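Histidinol dehydrogenase (Elizabethkingia anophelis NUHP1, PDB 6AN0) probably catalyses the final step of histidine biosynthesis, the zinc-dependent oxidation of L-histidinol to L-histidine in two successive steps that each use NAD. Local coordinates at residues 103-108 with 385-390; 259-264 with 291-296; 409-414 with 425-430. One frame throughout, in Å; residues are numbered along the deposited sequence. Where two conformers were deposited one is given.

Interaction 1. Residues 103-108 with 385-390. With HIS (histidine), chain U; EDO (1,2-ethanediol), chain D.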
ATOM      1  N   SER A 103       8.190 -17.462  -4.925  1.00 27.95           N
ATOM      2  CA  SER A 103       7.857 -17.403  -6.350  1.00 23.60           C
ATOM      3  C   SER A 103       7.420 -16.007  -6.774  1.00 22.51           C
ATOM      4  O   SER A 103       7.378 -15.717  -7.971  1.00 22.01           O
ATOM      5  CB  SER A 103       6.752 -18.416  -6.688  1.00 23.21           C
ATOM      6  OG  SER A 103       5.472 -17.973  -6.215  1.00 24.24           O
ATOM      7  N   GLN A 104       7.102 -15.135  -5.817  1.00 18.80           N
ATOM      8  CA  GLN A 104       6.619 -13.794  -6.121  1.00 22.14           C
ATOM      9  C   GLN A 104       7.745 -12.820  -6.451  1.00 25.73           C
ATOM     10  O   GLN A 104       7.461 -11.684  -6.858  1.00 22.84           O
ATOM     11  CB  GLN A 104       5.777 -13.269  -4.940  1.00 19.53           C
ATOM     12  CG  GLN A 104       4.556 -14.170  -4.642  1.00 21.66           C
ATOM     13  CD  GLN A 104       3.837 -13.797  -3.348  1.00 22.34           C
ATOM     14  OE1 GLN A 104       4.287 -12.917  -2.609  1.00 23.21           O
ATOM     15  NE2 GLN A 104       2.716 -14.463  -3.071  1.00 20.24           N
ATOM     16  N   LYS A 105       9.002 -13.237  -6.308  1.00 24.52           N
ATOM     17  CA  LYS A 105      10.124 -12.374  -6.663  1.00 26.67           C
ATOM     18  C   LYS A 105      10.127 -12.146  -8.168  1.00 29.26           C
ATOM     19  O   LYS A 105       9.927 -13.078  -8.946  1.00 28.42           O
ATOM     20  CB  LYS A 105      11.453 -13.009  -6.234  1.00 27.32           C
ATOM     21  CG  LYS A 105      11.581 -13.235  -4.729  1.00 30.70           C
ATOM     22  CD  LYS A 105      12.969 -13.746  -4.325  1.00 42.24           C
ATOM     23  CE  LYS A 105      13.077 -13.819  -2.810  1.00 43.68           C
ATOM     24  NZ  LYS A 105      14.443 -14.125  -2.303  1.00 47.25           N
ATOM     25  N   GLU A 106      10.349 -10.903  -8.575  1.00 26.59           N
ATOM     26  CA  GLU A 106      10.336 -10.532  -9.983  1.00 24.82           C
ATOM     27  C   GLU A 106      11.751 -10.492 -10.541  1.00 30.18           C
ATOM     28  O   GLU A 106      12.720 -10.260  -9.812  1.00 36.55           O
ATOM     29  CB  GLU A 106       9.678  -9.166 -10.171  1.00 26.28           C
ATOM     30  CG  GLU A 106       8.226  -9.126  -9.767  1.00 35.78           C
ATOM     31  CD  GLU A 106       7.599  -7.794 -10.094  1.00 45.79           C
ATOM     32  OE1 GLU A 106       7.918  -6.799  -9.398  1.00 34.25           O
ATOM     33  OE2 GLU A 106       6.822  -7.738 -11.072  1.00 47.95           O
ATOM     34  N   ASN A 107      11.863 -10.710 -11.847  1.00 30.67           N
ATOM     35  CA  ASN A 107      13.144 -10.585 -12.529  1.00 40.21           C
ATOM     36  C   ASN A 107      13.322  -9.161 -13.034  1.00 35.26           C
ATOM     37  O   ASN A 107      12.355  -8.511 -13.440  1.00 31.92           O
ATOM     38  CB  ASN A 107      13.238 -11.567 -13.697  1.00 47.88           C
ATOM     39  CG  ASN A 107      13.277 -13.007 -13.242  1.00 52.17           C
ATOM     40  OD1 ASN A 107      13.893 -13.330 -12.224  1.00 53.89           O
ATOM     41  ND2 ASN A 107      12.614 -13.881 -13.987  1.00 58.58           N
ATOM     42  N   LYS A 108      14.561  -8.677 -12.989  1.00 31.60           N
ATOM     43  CA  LYS A 108      14.868  -7.364 -13.539  1.00 32.70           C
ATOM     44  C   LYS A 108      14.612  -7.373 -15.038  1.00 27.29           C
ATOM     45  O   LYS A 108      14.981  -8.316 -15.743  1.00 31.85           O
ATOM     46  CB  LYS A 108      16.324  -6.993 -13.242  1.00 38.90           C
ATOM     47  CG  LYS A 108      16.804  -5.677 -13.847  1.00 35.16           C
ATOM     48  CD  LYS A 108      18.144  -5.286 -13.231  1.00 42.13           C
ATOM     49  CE  LYS A 108      18.941  -4.371 -14.132  1.00 42.68           C
ATOM     50  NZ  LYS A 108      20.252  -4.033 -13.502  1.00 52.44           N
ATOM     51  N   VAL A 385      -1.503  -9.684   2.464  1.00 17.89           N
ATOM     52  CA  VAL A 385      -0.052  -9.560   2.608  1.00 21.70           C
ATOM     53  C   VAL A 385       0.648 -10.510   1.638  1.00 20.96           C
ATOM     54  O   VAL A 385       0.211 -11.648   1.426  1.00 19.66           O
ATOM     55  CB  VAL A 385       0.363  -9.830   4.065  1.00 18.96           C
ATOM     56  CG1 VAL A 385       1.883  -9.970   4.187  1.00 17.63           C
ATOM     57  CG2 VAL A 385      -0.124  -8.679   4.963  1.00 20.46           C
ATOM     58  N   SER A 386       1.742 -10.043   1.034  1.00 16.12           N
ATOM     59  CA  SER A 386       2.552 -10.880   0.142  1.00 17.33           C
ATOM     60  C   SER A 386       3.992 -10.389   0.201  1.00 19.35           C
ATOM     61  O   SER A 386       4.335  -9.505   0.991  1.00 17.73           O
ATOM     62  CB  SER A 386       2.009 -10.852  -1.295  1.00 20.10           C
ATOM     63  OG  SER A 386       2.279  -9.592  -1.914  1.00 22.05           O
ATOM     64  N   LEU A 387       4.854 -10.969  -0.639  1.00 17.43           N
ATOM     65  CA  LEU A 387       6.220 -10.465  -0.706  1.00 17.50           C
ATOM     66  C   LEU A 387       6.239  -8.964  -1.006  1.00 16.25           C
ATOM     67  O   LEU A 387       7.077  -8.229  -0.465  1.00 18.36           O
ATOM     68  CB  LEU A 387       7.007 -11.236  -1.771  1.00 20.93           C
ATOM     69  CG  LEU A 387       8.498 -10.946  -1.763  1.00 26.83           C
ATOM     70  CD1 LEU A 387       9.126 -11.494  -0.507  1.00 29.10           C
ATOM     71  CD2 LEU A 387       9.097 -11.591  -3.001  1.00 28.76           C
ATOM     72  N   ASP A 388       5.306  -8.498  -1.859  1.00 16.14           N
ATOM     73  CA  ASP A 388       5.190  -7.080  -2.209  1.00 19.57           C
ATOM     74  C   ASP A 388       5.047  -6.178  -0.986  1.00 21.50           C
ATOM     75  O   ASP A 388       5.384  -4.987  -1.050  1.00 19.95           O
ATOM     76  CB  ASP A 388       3.960  -6.825  -3.085  1.00 19.33           C
ATOM     77  CG  ASP A 388       3.918  -7.676  -4.342  1.00 25.98           C
ATOM     78  OD1 ASP A 388       4.694  -8.642  -4.469  1.00 38.76           O
ATOM     79  OD2 ASP A 388       3.068  -7.369  -5.202  1.00 30.05           O
ATOM     80  N   SER A 389       4.471  -6.698   0.102  1.00 18.86           N
ATOM     81  CA  SER A 389       4.210  -5.879   1.281  1.00 17.75           C
ATOM     82  C   SER A 389       5.483  -5.490   2.014  1.00 18.34           C
ATOM     83  O   SER A 389       5.444  -4.586   2.854  1.00 17.28           O
ATOM     84  CB  SER A 389       3.279  -6.621   2.259  1.00 15.27           C
ATOM     85  OG  SER A 389       2.163  -7.169   1.593  1.00 18.01           O
ATOM     86  N   PHE A 390       6.599  -6.159   1.734  1.00 18.79           N
ATOM     87  CA  PHE A 390       7.805  -6.015   2.536  1.00 18.10           C
ATOM     88  C   PHE A 390       8.929  -5.308   1.793  1.00 16.04           C
ATOM     89  O   PHE A 390      10.051  -5.226   2.312  1.00 18.90           O
ATOM     90  CB  PHE A 390       8.267  -7.396   3.015  1.00 18.69           C
ATOM     91  CG  PHE A 390       7.300  -8.048   3.976  1.00 18.60           C
ATOM     92  CD1 PHE A 390       7.414  -7.826   5.350  1.00 18.50           C
ATOM     93  CD2 PHE A 390       6.265  -8.846   3.504  1.00 19.46           C
ATOM     94  CE1 PHE A 390       6.527  -8.415   6.240  1.00 18.46           C
ATOM     95  CE2 PHE A 390       5.369  -9.437   4.382  1.00 18.16           C
ATOM     96  CZ  PHE A 390       5.504  -9.215   5.761  1.00 15.74           C
TER
HETATM   97  N   HIS U 520      13.980  -7.480 -10.469  1.00 72.33           N
HETATM   98  CA  HIS U 520      14.035  -6.654  -9.278  1.00 68.78           C
HETATM   99  C   HIS U 520      15.385  -6.743  -8.571  1.00 65.43           C
HETATM  100  O   HIS U 520      15.458  -6.646  -7.340  1.00 62.05           O
HETATM  101  CB  HIS U 520      12.912  -7.041  -8.323  1.00 67.89           C
HETATM  102  CG  HIS U 520      11.672  -6.222  -8.493  1.00 77.72           C
HETATM  103  ND1 HIS U 520      11.587  -5.183  -9.394  1.00 72.68           N
HETATM  104  CD2 HIS U 520      10.470  -6.284  -7.876  1.00 69.12           C
HETATM  105  CE1 HIS U 520      10.384  -4.646  -9.328  1.00 70.99           C
HETATM  106  NE2 HIS U 520       9.686  -5.299  -8.419  1.00 70.40           N
HETATM  107  OXT HIS U 520      16.430  -6.897  -9.209  1.00 65.29           O
HETATM  108  C1  EDO D 503      -0.926  -5.544   1.718  0.65 28.30           C
HETATM  109  O1  EDO D 503       0.113  -5.441   0.735  0.65 26.70           O
HETATM  110  C2  EDO D 503      -0.220  -5.381   3.058  0.65 24.08           C
HETATM  111  O2  EDO D 503       0.582  -4.215   2.946  0.65  7.31           O
HETATM  112  O   HOH W   1       0.883 -14.292  -0.735  1.00 22.82           O
HETATM  113  O   HOH W   2       7.251  -9.369  -5.413  1.00 40.26           O
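Q104 reaches across to S386 and L387 and fastens the loop after helix 84-102 to the short 3-10 turn 387-389, which leads into strand 391-399. With CG opposite its carbonyl carbon (chi1 -60°) and the chain extended beyond, the glutamine lays its amide against the start of that turn. V385 is linked to it only through water: Q104 NE2 donates to a water that makes a weak bond to the V385 carbonyl. S386 comes next, its CB 3.3 Å from Q104 OE1, while its backbone N donates forward to S389 OG, across the turn. L387 takes the main bond. Its N-H points at Q104 OE1 over 2.8 Å at 165°, almost in line with the C=O, and the glutamine and leucine chains run alongside, pointing opposite ways. The leucine also meets the aliphatic part of K105, where L387 CD2 lies 3.4 Å from K105 CG, a tighter fit than usual. Just past that lysine, E106 and K108 line the pocket of a bound histidine, whose amino N donates to E106 O at 3.1 Å; E106 also forms a salt bridge with K393 of its own chain. D388 is bridged rather than touched: a water sits 2.7 Å from Q104 O and 2.8 Å from D388 OD1, but it cannot serve all the acceptors around it, so neither bond is certain. The same aspartate forms a salt bridge with K393 of the second subunit, placing this buried contact at the dimer interface. S389 OG and O1 of a bound 1,2-ethanediol share a 2.8 Å hydrogen bond. Last comes F390, its ring stacked with F213 and its backbone N bonded to L387 O at 3.1 Å.

Interaction 2. Residues 259-264 with 291-296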
ATOM      1  N   ASP A 259     -17.119 -25.627   6.514  1.00 24.51           N
ATOM      2  CA  ASP A 259     -16.391 -24.415   6.137  1.00 23.96           C
ATOM      3  C   ASP A 259     -16.999 -23.178   6.793  1.00 25.34           C
ATOM      4  O   ASP A 259     -16.277 -22.339   7.353  1.00 24.55           O
ATOM      5  CB  ASP A 259     -16.368 -24.270   4.615  1.00 21.88           C
ATOM      6  CG  ASP A 259     -15.546 -25.369   3.944  1.00 30.41           C
ATOM      7  OD1 ASP A 259     -14.643 -25.914   4.615  1.00 31.03           O
ATOM      8  OD2 ASP A 259     -15.792 -25.687   2.759  1.00 32.63           O
ATOM      9  N   LEU A 260     -18.326 -23.045   6.726  1.00 23.28           N
ATOM     10  CA  LEU A 260     -19.003 -21.941   7.400  1.00 26.04           C
ATOM     11  C   LEU A 260     -18.680 -21.927   8.886  1.00 26.95           C
ATOM     12  O   LEU A 260     -18.384 -20.872   9.462  1.00 25.99           O
ATOM     13  CB  LEU A 260     -20.513 -22.041   7.201  1.00 24.27           C
ATOM     14  CG  LEU A 260     -21.047 -21.919   5.776  1.00 28.79           C
ATOM     15  CD1 LEU A 260     -22.544 -22.164   5.786  1.00 31.06           C
ATOM     16  CD2 LEU A 260     -20.704 -20.539   5.203  1.00 21.70           C
ATOM     17  N   LEU A 261     -18.760 -23.091   9.534  1.00 21.76           N
ATOM     18  CA  LEU A 261     -18.525 -23.122  10.974  1.00 24.22           C
ATOM     19  C   LEU A 261     -17.065 -22.858  11.308  1.00 28.35           C
ATOM     20  O   LEU A 261     -16.769 -22.318  12.378  1.00 25.18           O
ATOM     21  CB  LEU A 261     -18.990 -24.455  11.551  1.00 20.37           C
ATOM     22  CG  LEU A 261     -20.519 -24.581  11.590  1.00 26.29           C
ATOM     23  CD1 LEU A 261     -20.950 -25.984  11.940  1.00 24.71           C
ATOM     24  CD2 LEU A 261     -21.096 -23.594  12.596  1.00 30.04           C
ATOM     25  N   SER A 262     -16.141 -23.213  10.409  1.00 29.35           N
ATOM     26  CA  SER A 262     -14.737 -22.906  10.661  0.52 25.20           C
ATOM     27  C   SER A 262     -14.513 -21.399  10.727  1.00 27.10           C
ATOM     28  O   SER A 262     -13.772 -20.915  11.589  1.00 27.10           O
ATOM     29  CB  SER A 262     -13.839 -23.558   9.600  0.52 22.99           C
ATOM     30  OG  SER A 262     -13.968 -22.951   8.327  0.52 25.03           O
ATOM     31  N   GLN A 263     -15.163 -20.638   9.846  1.00 24.46           N
ATOM     32  CA  GLN A 263     -15.051 -19.186   9.918  1.00 25.03           C
ATOM     33  C   GLN A 263     -15.807 -18.622  11.123  1.00 23.96           C
ATOM     34  O   GLN A 263     -15.318 -17.700  11.789  1.00 26.14           O
ATOM     35  CB  GLN A 263     -15.574 -18.561   8.623  1.00 24.48           C
ATOM     36  CG  GLN A 263     -15.493 -17.036   8.608  1.00 30.75           C
ATOM     37  CD  GLN A 263     -14.070 -16.556   8.757  1.00 38.00           C
ATOM     38  OE1 GLN A 263     -13.697 -15.979   9.778  1.00 48.54           O
ATOM     39  NE2 GLN A 263     -13.260 -16.808   7.746  1.00 27.24           N
ATOM     40  N   ALA A 264     -16.995 -19.168  11.428  1.00 24.51           N
ATOM     41  CA  ALA A 264     -17.829 -18.607  12.498  1.00 25.40           C
ATOM     42  C   ALA A 264     -17.175 -18.736  13.864  1.00 28.52           C
ATOM     43  O   ALA A 264     -17.353 -17.859  14.718  1.00 27.34           O
ATOM     44  CB  ALA A 264     -19.197 -19.286  12.538  1.00 24.08           C
ATOM     45  N   ASN A 291     -26.466 -29.581  13.015  1.00 33.15           N
ATOM     46  CA  ASN A 291     -25.939 -30.803  13.616  1.00 39.17           C
ATOM     47  C   ASN A 291     -24.478 -30.645  14.022  1.00 34.20           C
ATOM     48  O   ASN A 291     -24.090 -31.047  15.125  1.00 37.75           O
ATOM     49  CB  ASN A 291     -26.102 -31.977  12.657  1.00 39.84           C
ATOM     50  CG  ASN A 291     -27.535 -32.434  12.545  1.00 60.53           C
ATOM     51  OD1 ASN A 291     -28.375 -32.081  13.376  1.00 69.76           O
ATOM     52  ND2 ASN A 291     -27.826 -33.231  11.522  1.00 69.53           N
ATOM     53  N   GLN A 292     -23.655 -30.061  13.149  1.00 33.67           N
ATOM     54  CA  GLN A 292     -22.241 -29.890  13.470  1.00 28.14           C
ATOM     55  C   GLN A 292     -22.024 -28.871  14.579  1.00 35.49           C
ATOM     56  O   GLN A 292     -21.089 -29.015  15.372  1.00 34.00           O
ATOM     57  CB  GLN A 292     -21.454 -29.471  12.224  1.00 25.47           C
ATOM     58  CG  GLN A 292     -21.366 -30.551  11.165  1.00 27.40           C
ATOM     59  CD  GLN A 292     -20.533 -30.117   9.978  1.00 33.52           C
ATOM     60  OE1 GLN A 292     -19.555 -29.389  10.136  1.00 30.68           O
ATOM     61  NE2 GLN A 292     -20.919 -30.555   8.781  1.00 30.98           N
ATOM     62  N   LEU A 293     -22.871 -27.839  14.652  1.00 30.63           N
ATOM     63  CA  LEU A 293     -22.708 -26.813  15.678  1.00 36.94           C
ATOM     64  C   LEU A 293     -22.728 -27.413  17.079  1.00 37.29           C
ATOM     65  O   LEU A 293     -21.983 -26.968  17.959  1.00 37.14           O
ATOM     66  CB  LEU A 293     -23.802 -25.754  15.533  1.00 37.18           C
ATOM     67  CG  LEU A 293     -23.789 -24.601  16.540  1.00 36.72           C
ATOM     68  CD1 LEU A 293     -22.471 -23.853  16.465  1.00 36.86           C
ATOM     69  CD2 LEU A 293     -24.948 -23.665  16.283  1.00 35.43           C
ATOM     70  N   THR A 294     -23.564 -28.433  17.302  1.00 33.42           N
ATOM     71  CA  THR A 294     -23.683 -29.033  18.627  1.00 44.23           C
ATOM     72  C   THR A 294     -22.364 -29.602  19.135  1.00 42.42           C
ATOM     73  O   THR A 294     -22.198 -29.765  20.348  1.00 43.30           O
ATOM     74  CB  THR A 294     -24.744 -30.144  18.627  1.00 48.16           C
ATOM     75  OG1 THR A 294     -24.371 -31.170  17.699  1.00 53.20           O
ATOM     76  CG2 THR A 294     -26.109 -29.596  18.242  1.00 43.31           C
ATOM     77  N   GLN A 295     -21.424 -29.903  18.246  1.00 37.07           N
ATOM     78  CA  GLN A 295     -20.180 -30.550  18.628  1.00 41.63           C
ATOM     79  C   GLN A 295     -19.024 -29.574  18.827  1.00 43.32           C
ATOM     80  O   GLN A 295     -17.920 -30.011  19.166  1.00 44.13           O
ATOM     81  CB  GLN A 295     -19.802 -31.597  17.575  1.00 43.84           C
ATOM     82  CG  GLN A 295     -20.918 -32.596  17.291  1.00 50.85           C
ATOM     83  CD  GLN A 295     -21.333 -33.382  18.529  1.00 54.71           C
ATOM     84  OE1 GLN A 295     -20.515 -34.056  19.151  1.00 49.48           O
ATOM     85  NE2 GLN A 295     -22.610 -33.294  18.887  1.00 51.60           N
ATOM     86  N   LEU A 296     -19.242 -28.272  18.637  1.00 34.22           N
ATOM     87  CA  LEU A 296     -18.144 -27.307  18.682  1.00 27.62           C
ATOM     88  C   LEU A 296     -17.891 -26.871  20.117  1.00 40.39           C
ATOM     89  O   LEU A 296     -18.813 -26.361  20.764  1.00 36.41           O
ATOM     90  CB  LEU A 296     -18.460 -26.085  17.839  1.00 32.73           C
ATOM     91  CG  LEU A 296     -18.574 -26.195  16.318  1.00 36.31           C
ATOM     92  CD1 LEU A 296     -18.485 -24.805  15.709  1.00 35.87           C
ATOM     93  CD2 LEU A 296     -17.518 -27.114  15.755  1.00 29.87           C
TER
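L261 projects from helix 253-264 into the end of helix 279-293, and its branches meet Q292, L293 and L296 without a single hydrogen bond across the contact. The two helices belong to the Rossmann-like alpha/beta part of the subunit, where helix 253-264 makes the beta-alpha-beta crossover from strand 242-247 to strand 271-276. The tight part is gathered round one methyl. L261 CD1 lies 3.5 Å from Q292 CB and 3.8 Å from the backbone N of L293, so it presses on the helix backbone as well as on a side chain. A first torsion of -72° and an extended second one (170°) carry CD1 outward, and the leucine reaches from one helix to the other. Its other methyl fits less closely: L261 CD2 stands 4.1 Å from L293 CD1, the two leucines crossing at about a right angle. L296 approaches nearer the backbone, its CD1 4.2 Å from L261 CB, brought there by the type I turn from L293 to L296. The solvent side of that turn is different in kind. N291, T294 and Q295 are exposed and bond among themselves: T294 OG1 donates to N291 O at 2.6 Å, and Q295 NE2 donates to T294 OG1 at 3.0 Å, nearly in its amide plane. Q292 divides its roles, its CB serving the apolar contact while NE2 donates to E254 O on the first helix. On that helix Q263, a predicted zinc and substrate ligand, bonds S241 through OE1, and D259 forms a salt bridge with R430 of the second subunit. Helix 299-307 packs on L293 and A264, strand 331-335 touches D259 and Q263, and F421 of the second subunit covers L296.

Interaction 3. Residues 409-414 with 425-430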
ATOM      1  N   PRO A 409      13.867  17.738 -26.732  1.00 28.21           N
ATOM      2  CA  PRO A 409      13.004  18.827 -27.236  1.00 28.33           C
ATOM      3  C   PRO A 409      11.568  18.730 -26.737  1.00 34.92           C
ATOM      4  O   PRO A 409      10.973  19.756 -26.381  1.00 33.39           O
ATOM      5  CB  PRO A 409      13.105  18.675 -28.758  1.00 37.57           C
ATOM      6  CG  PRO A 409      14.435  18.027 -28.980  1.00 37.91           C
ATOM      7  CD  PRO A 409      14.621  17.084 -27.821  1.00 35.16           C
ATOM      8  N   GLY A 410      11.006  17.520 -26.671  1.00 31.84           N
ATOM      9  CA  GLY A 410       9.656  17.368 -26.144  1.00 36.18           C
ATOM     10  C   GLY A 410       9.533  17.778 -24.685  1.00 36.33           C
ATOM     11  O   GLY A 410       8.570  18.442 -24.299  1.00 34.19           O
ATOM     12  N   ILE A 411      10.496  17.367 -23.851  1.00 27.81           N
ATOM     13  CA  ILE A 411      10.516  17.773 -22.443  1.00 32.06           C
ATOM     14  C   ILE A 411      10.545  19.295 -22.323  1.00 32.31           C
ATOM     15  O   ILE A 411       9.808  19.891 -21.526  1.00 29.49           O
ATOM     16  CB  ILE A 411      11.722  17.142 -21.726  1.00 26.94           C
ATOM     17  CG1 ILE A 411      11.614  15.618 -21.733  1.00 33.67           C
ATOM     18  CG2 ILE A 411      11.843  17.685 -20.282  1.00 26.04           C
ATOM     19  CD1 ILE A 411      12.912  14.932 -21.411  1.00 34.88           C
ATOM     20  N   GLU A 412      11.417  19.945 -23.098  1.00 30.64           N
ATOM     21  CA  GLU A 412      11.486  21.405 -23.082  1.00 33.27           C
ATOM     22  C   GLU A 412      10.124  22.043 -23.351  1.00 29.82           C
ATOM     23  O   GLU A 412       9.745  23.016 -22.685  1.00 31.37           O
ATOM     24  CB  GLU A 412      12.509  21.898 -24.111  1.00 34.10           C
ATOM     25  CG  GLU A 412      13.972  21.570 -23.802  1.00 31.15           C
ATOM     26  CD  GLU A 412      14.925  22.155 -24.845  1.00 38.98           C
ATOM     27  OE1 GLU A 412      16.042  22.576 -24.483  1.00 38.20           O
ATOM     28  OE2 GLU A 412      14.549  22.201 -26.033  1.00 45.13           O
ATOM     29  N   LYS A 413       9.374  21.523 -24.329  1.00 27.41           N
ATOM     30  CA  LYS A 413       8.069  22.113 -24.631  1.00 29.70           C
ATOM     31  C   LYS A 413       7.085  21.908 -23.475  1.00 28.64           C
ATOM     32  O   LYS A 413       6.288  22.800 -23.161  1.00 33.91           O
ATOM     33  CB  LYS A 413       7.505  21.525 -25.927  1.00 34.10           C
ATOM     34  N   MET A 414       7.114  20.742 -22.838  1.00 28.66           N
ATOM     35  CA  MET A 414       6.203  20.504 -21.722  1.00 34.94           C
ATOM     36  C   MET A 414       6.595  21.335 -20.505  1.00 33.16           C
ATOM     37  O   MET A 414       5.728  21.872 -19.805  1.00 30.75           O
ATOM     38  CB  MET A 414       6.165  19.011 -21.383  1.00 25.06           C
ATOM     39  CG  MET A 414       5.278  18.217 -22.350  1.00 24.81           C
ATOM     40  SD  MET A 414       5.384  16.452 -22.082  1.00 39.32           S
ATOM     41  CE  MET A 414       7.090  16.112 -22.461  1.00 41.79           C
ATOM     42  N   HIS A 425      15.727  24.205 -18.613  1.00 24.71           N
ATOM     43  CA  HIS A 425      17.154  24.493 -18.740  1.00 28.15           C
ATOM     44  C   HIS A 425      18.013  23.268 -18.435  1.00 26.58           C
ATOM     45  O   HIS A 425      19.096  23.124 -19.007  1.00 30.99           O
ATOM     46  CB  HIS A 425      17.540  25.658 -17.824  1.00 27.31           C
ATOM     47  CG  HIS A 425      18.909  26.207 -18.091  1.00 28.61           C
ATOM     48  ND1 HIS A 425      19.234  26.864 -19.260  1.00 36.60           N
ATOM     49  CD2 HIS A 425      20.041  26.185 -17.347  1.00 30.45           C
ATOM     50  CE1 HIS A 425      20.503  27.233 -19.220  1.00 32.80           C
ATOM     51  NE2 HIS A 425      21.015  26.834 -18.069  1.00 32.13           N
ATOM     52  N   ALA A 426      17.551  22.382 -17.544  1.00 25.26           N
ATOM     53  CA  ALA A 426      18.323  21.180 -17.231  1.00 23.02           C
ATOM     54  C   ALA A 426      18.478  20.278 -18.452  1.00 28.50           C
ATOM     55  O   ALA A 426      19.490  19.574 -18.581  1.00 26.40           O
ATOM     56  CB  ALA A 426      17.660  20.411 -16.085  1.00 26.56           C
ATOM     57  N   VAL A 427      17.486  20.279 -19.345  1.00 22.91           N
ATOM     58  CA  VAL A 427      17.628  19.605 -20.637  1.00 26.31           C
ATOM     59  C   VAL A 427      18.510  20.424 -21.575  1.00 26.79           C
ATOM     60  O   VAL A 427      19.428  19.895 -22.212  1.00 27.01           O
ATOM     61  CB  VAL A 427      16.239  19.350 -21.262  1.00 26.01           C
ATOM     62  CG1 VAL A 427      16.377  18.790 -22.700  1.00 26.46           C
ATOM     63  CG2 VAL A 427      15.409  18.423 -20.396  1.00 25.66           C
ATOM     64  N   SER A 428      18.254  21.733 -21.645  1.00 28.00           N
ATOM     65  CA  SER A 428      18.953  22.585 -22.604  0.57 30.42           C
ATOM     66  C   SER A 428      20.470  22.495 -22.456  1.00 33.50           C
ATOM     67  O   SER A 428      21.189  22.451 -23.461  1.00 33.41           O
ATOM     68  CB  SER A 428      18.482  24.032 -22.453  0.57 34.15           C
ATOM     69  OG  SER A 428      17.068  24.103 -22.549  0.57 33.46           O
ATOM     70  N   VAL A 429      20.982  22.452 -21.220  1.00 29.83           N
ATOM     71  CA  VAL A 429      22.436  22.424 -21.058  1.00 34.64           C
ATOM     72  C   VAL A 429      23.037  21.126 -21.594  1.00 34.77           C
ATOM     73  O   VAL A 429      24.157  21.128 -22.121  1.00 32.32           O
ATOM     74  CB  VAL A 429      22.840  22.672 -19.593  1.00 31.17           C
ATOM     75  CG1 VAL A 429      22.416  24.066 -19.171  1.00 27.93           C
ATOM     76  CG2 VAL A 429      22.260  21.599 -18.658  1.00 27.70           C
ATOM     77  N   ARG A 430      22.319  20.008 -21.490  1.00 27.63           N
ATOM     78  CA  ARG A 430      22.816  18.772 -22.094  1.00 34.37           C
ATOM     79  C   ARG A 430      22.836  18.870 -23.617  1.00 31.34           C
ATOM     80  O   ARG A 430      23.831  18.514 -24.259  1.00 30.98           O
ATOM     81  CB  ARG A 430      21.974  17.572 -21.651  1.00 31.40           C
ATOM     82  CG  ARG A 430      22.484  16.838 -20.414  1.00 39.24           C
ATOM     83  CD  ARG A 430      21.743  17.296 -19.179  1.00 32.12           C
ATOM     84  NE  ARG A 430      22.011  16.484 -17.988  1.00 29.28           N
ATOM     85  CZ  ARG A 430      21.629  16.838 -16.764  1.00 30.39           C
ATOM     86  NH1 ARG A 430      20.965  17.976 -16.595  1.00 26.24           N
ATOM     87  NH2 ARG A 430      21.895  16.067 -15.710  1.00 26.16           N
TER
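V427 sits against I411 and E412 in the middle of a helical hairpin, helix 401-417 followed by helix 421-435. Each methyl of the valine has its own partner: V427 CG2 meets I411 CG2 at 3.6 Å, and V427 CG1 lies 3.8 Å from E412 CG, the aliphatic part of the glutamate. The extended glutamate chain (chi2 -177°) then carries the carboxylate past the valine until E412 OE1 stands 2.7 Å from S428 OG. K424 O, one turn earlier, also lies within reach of that hydroxyl; S428 was modelled in two conformers, so this pair is doubtful in detail. The segments behind these side chains run close to antiparallel, at 152°, and their axes approach to 9.1 Å. Further round the second helix, R430 NH1 donates back to A426 O at 2.9 Å, while R430 NE bonds N356 O of the second subunit. Y365 of that subunit packs on I411 and M414, and the I411 side chain is about 9 Å from a bound zinc ion. H423 of the hairpin, predicted to bind zinc, packs on S262 of the second subunit, consistent with the hairpin reaching the neighbour's active site, as in other histidinol dehydrogenases. The join is mixed: methyls meet at I411 and V427, whereas E412 works both ways, its stem packing on V427 and its carboxylate reaching S428 OG.

Overall arrangement
All three contacts involve buried residues and lie beside the second subunit, but at very different places in the chain. Interaction 1, its centre about 15 Å from the centre of the chain, joins two loops by an amide-to-backbone bond and waters, on the loop whose later residues hold the bound histidine. Interaction 2 is apolar and packs two helices of the parallel-sheet domain. Interaction 3, its centre about 45 Å from the centre of the chain, packs the C-terminal hairpin and adds a carboxylate-hydroxyl pair. Within one chain the centres of interactions 2 and 3 are about 67 Å apart, yet across the dimer they meet: R430 of one subunit pairs with D259 of the other, and H425 packs on Q292.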